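Local coordinates for amidase, hydantoinase/carbamoylase family (Burkholderia ambifaria, PDB 5TP4), which probably hydrolyses N-carbamoyl-L-amino acids, as a zinc-dependent amidase of the peptidase M20 family, at residues G139-P144 with R164-G169. Numbering follows the deposited sequence.
Sequences GARFAP and RQDAEG
Asp166 OD2 accepts two hydrogen bonds from Arg141, one from NE at 2.9 Å and one from NH2 at 3.0 Å, in a side-on salt bridge that converges on a single oxygen. OD2 lies almost in the guanidinium plane; the NE bond uses its anti lone pair, whereas NH2 meets this oxygen nearly along its C-O bond. Arg141 reaches that far because its CG stands anti to the backbone N (chi1 -180°) and the chain runs extended to NE. Asp166 OD1 accepts from Glu168 N at 2.8 Å, from above the carboxylate plane, which makes an Asx turn at the start of the type I beta turn Asp166 to Gly169; it also takes the amide of Ile170, so the carboxylate ties Arg141 to the loop's own backbone. Beside the bridge, Phe142 CE1 packs against Asp166 N at 3.5 Å, and Asp166 CB makes an off-centre CH-pi contact with the ring. Two waters stitch the backbones: one links Arg141 O to Ala167 N, the other Gln165 O to Ala143 N. Farther along, Pro144 CD lies over one face of the Arg164 guanidinium, 3.5 Å from Arg164 NH1. The contact thus joins the loop after strand 129-133, which also carries the zinc-site residues Glu137 and Glu138 (not engaged with zinc in this chain), to the link between helices 158-163 and 172-179, with Leu172 and Ala175 of the latter helix packing against Phe142.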
loop_
_atom_site.group_PDB
_atom_site.type_symbol
_atom_site.label_atom_id
_atom_site.label_comp_id
_atom_site.label_asym_id
_atom_site.label_seq_id
_atom_site.Cartn_x
_atom_site.Cartn_y
_atom_site.Cartn_z
ATOM N N GLY B 139 -9.325 23.718 -6.395
ATOM C CA GLY B 139 -9.878 22.448 -6.836
ATOM C C GLY B 139 -10.319 21.505 -5.728
ATOM O O GLY B 139 -10.368 20.288 -5.938
ATOM N N ALA B 140 -10.638 22.030 -4.545
ATOM C CA ALA B 140 -11.036 21.193 -3.415
ATOM C C ALA B 140 -12.554 21.023 -3.352
ATOM O O ALA B 140 -13.065 19.894 -3.340
ATOM C CB ALA B 140 -10.509 21.799 -2.103
ATOM N N ARG B 141 -13.291 22.135 -3.290
ATOM C CA ARG B 141 -14.744 22.038 -3.231
ATOM C C ARG B 141 -15.328 21.659 -4.579
ATOM O O ARG B 141 -16.230 20.818 -4.653
ATOM C CB ARG B 141 -15.350 23.352 -2.749
ATOM C CG ARG B 141 -16.871 23.280 -2.673
ATOM C CD ARG B 141 -17.475 24.500 -2.058
ATOM N NE ARG B 141 -18.934 24.383 -2.084
ATOM C CZ ARG B 141 -19.770 25.408 -1.964
ATOM N NH1 ARG B 141 -19.292 26.639 -1.802
ATOM N NH2 ARG B 141 -21.079 25.201 -2.018
ATOM N N PHE B 142 -14.825 22.265 -5.649
ATOM C CA PHE B 142 -15.243 21.975 -7.011
ATOM C C PHE B 142 -14.027 21.564 -7.824
ATOM O O PHE B 142 -12.921 22.045 -7.586
ATOM C CB PHE B 142 -15.897 23.197 -7.672
ATOM C CG PHE B 142 -17.134 23.711 -6.948
ATOM C CD1 PHE B 142 -18.375 23.112 -7.154
ATOM C CD2 PHE B 142 -17.055 24.814 -6.097
ATOM C CE1 PHE B 142 -19.524 23.601 -6.502
ATOM C CE2 PHE B 142 -18.180 25.294 -5.449
ATOM C CZ PHE B 142 -19.419 24.690 -5.651
ATOM N N ALA B 143 -14.248 20.699 -8.821
ATOM C CA ALA B 143 -13.212 20.400 -9.790
ATOM C C ALA B 143 -13.430 21.223 -11.053
ATOM O O ALA B 143 -14.573 21.486 -11.438
ATOM C CB ALA B 143 -13.217 18.909 -10.145
ATOM N N PRO B 144 -12.365 21.644 -11.747
ATOM C CA PRO B 144 -10.955 21.370 -11.462
ATOM C C PRO B 144 -10.266 22.430 -10.616
ATOM O O PRO B 144 -10.854 23.460 -10.273
ATOM C CB PRO B 144 -10.328 21.375 -12.857
ATOM C CG PRO B 144 -11.104 22.501 -13.548
ATOM C CD PRO B 144 -12.528 22.372 -13.023
ATOM N N ARG B 164 -20.511 22.322 -12.416
ATOM C CA ARG B 164 -19.721 21.493 -11.514
ATOM C C ARG B 164 -20.381 21.448 -10.145
ATOM O O ARG B 164 -20.874 22.462 -9.638
ATOM C CB ARG B 164 -18.294 22.047 -11.394
ATOM C CG ARG B 164 -17.482 21.942 -12.684
ATOM C CD ARG B 164 -17.146 20.487 -13.040
ATOM N NE ARG B 164 -16.571 20.422 -14.389
ATOM C CZ ARG B 164 -15.331 20.032 -14.664
ATOM N NH1 ARG B 164 -14.526 19.626 -13.691
ATOM N NH2 ARG B 164 -14.903 20.024 -15.917
ATOM N N GLN B 165 -20.424 20.260 -9.563
ATOM C CA GLN B 165 -21.080 20.057 -8.287
ATOM C C GLN B 165 -20.042 19.718 -7.233
ATOM O O GLN B 165 -19.048 19.048 -7.516
ATOM C CB GLN B 165 -22.117 18.935 -8.370
ATOM C CG GLN B 165 -23.269 19.246 -9.295
ATOM C CD GLN B 165 -24.321 18.144 -9.316
ATOM O OE1 GLN B 165 -24.262 17.198 -8.535
ATOM N NE2 GLN B 165 -25.286 18.269 -10.208
ATOM N N ASP B 166 -20.283 20.178 -6.011
ATOM C CA ASP B 166 -19.420 19.784 -4.911
ATOM C C ASP B 166 -19.904 18.445 -4.347
ATOM O O ASP B 166 -20.844 17.836 -4.862
ATOM C CB ASP B 166 -19.351 20.890 -3.851
ATOM C CG ASP B 166 -20.688 21.149 -3.142
ATOM O OD1 ASP B 166 -21.613 20.318 -3.210
ATOM O OD2 ASP B 166 -20.801 22.212 -2.494
ATOM N N ALA B 167 -19.281 17.993 -3.255
ATOM C CA ALA B 167 -19.642 16.694 -2.688
ATOM C C ALA B 167 -21.086 16.636 -2.191
ATOM O O ALA B 167 -21.647 15.538 -2.059
ATOM C CB ALA B 167 -18.691 16.347 -1.546
ATOM N N GLU B 168 -21.701 17.781 -1.916
ATOM C CA GLU B 168 -23.078 17.840 -1.452
ATOM C C GLU B 168 -24.087 18.009 -2.589
ATOM O O GLU B 168 -25.289 18.117 -2.324
ATOM C CB GLU B 168 -23.226 18.978 -0.435
ATOM C CG GLU B 168 -22.571 18.723 0.939
ATOM C CD GLU B 168 -21.037 18.672 0.916
ATOM O OE1 GLU B 168 -20.463 17.609 1.250
ATOM O OE2 GLU B 168 -20.401 19.695 0.576
ATOM N N GLY B 169 -23.635 18.026 -3.843
ATOM C CA GLY B 169 -24.522 18.158 -4.979
ATOM C C GLY B 169 -24.816 19.579 -5.389
ATOM O O GLY B 169 -25.557 19.786 -6.363
HETATM O O HOH W 1 -16.542 18.897 -2.603
HETATM O O HOH W 2 -16.706 19.330 -9.035
#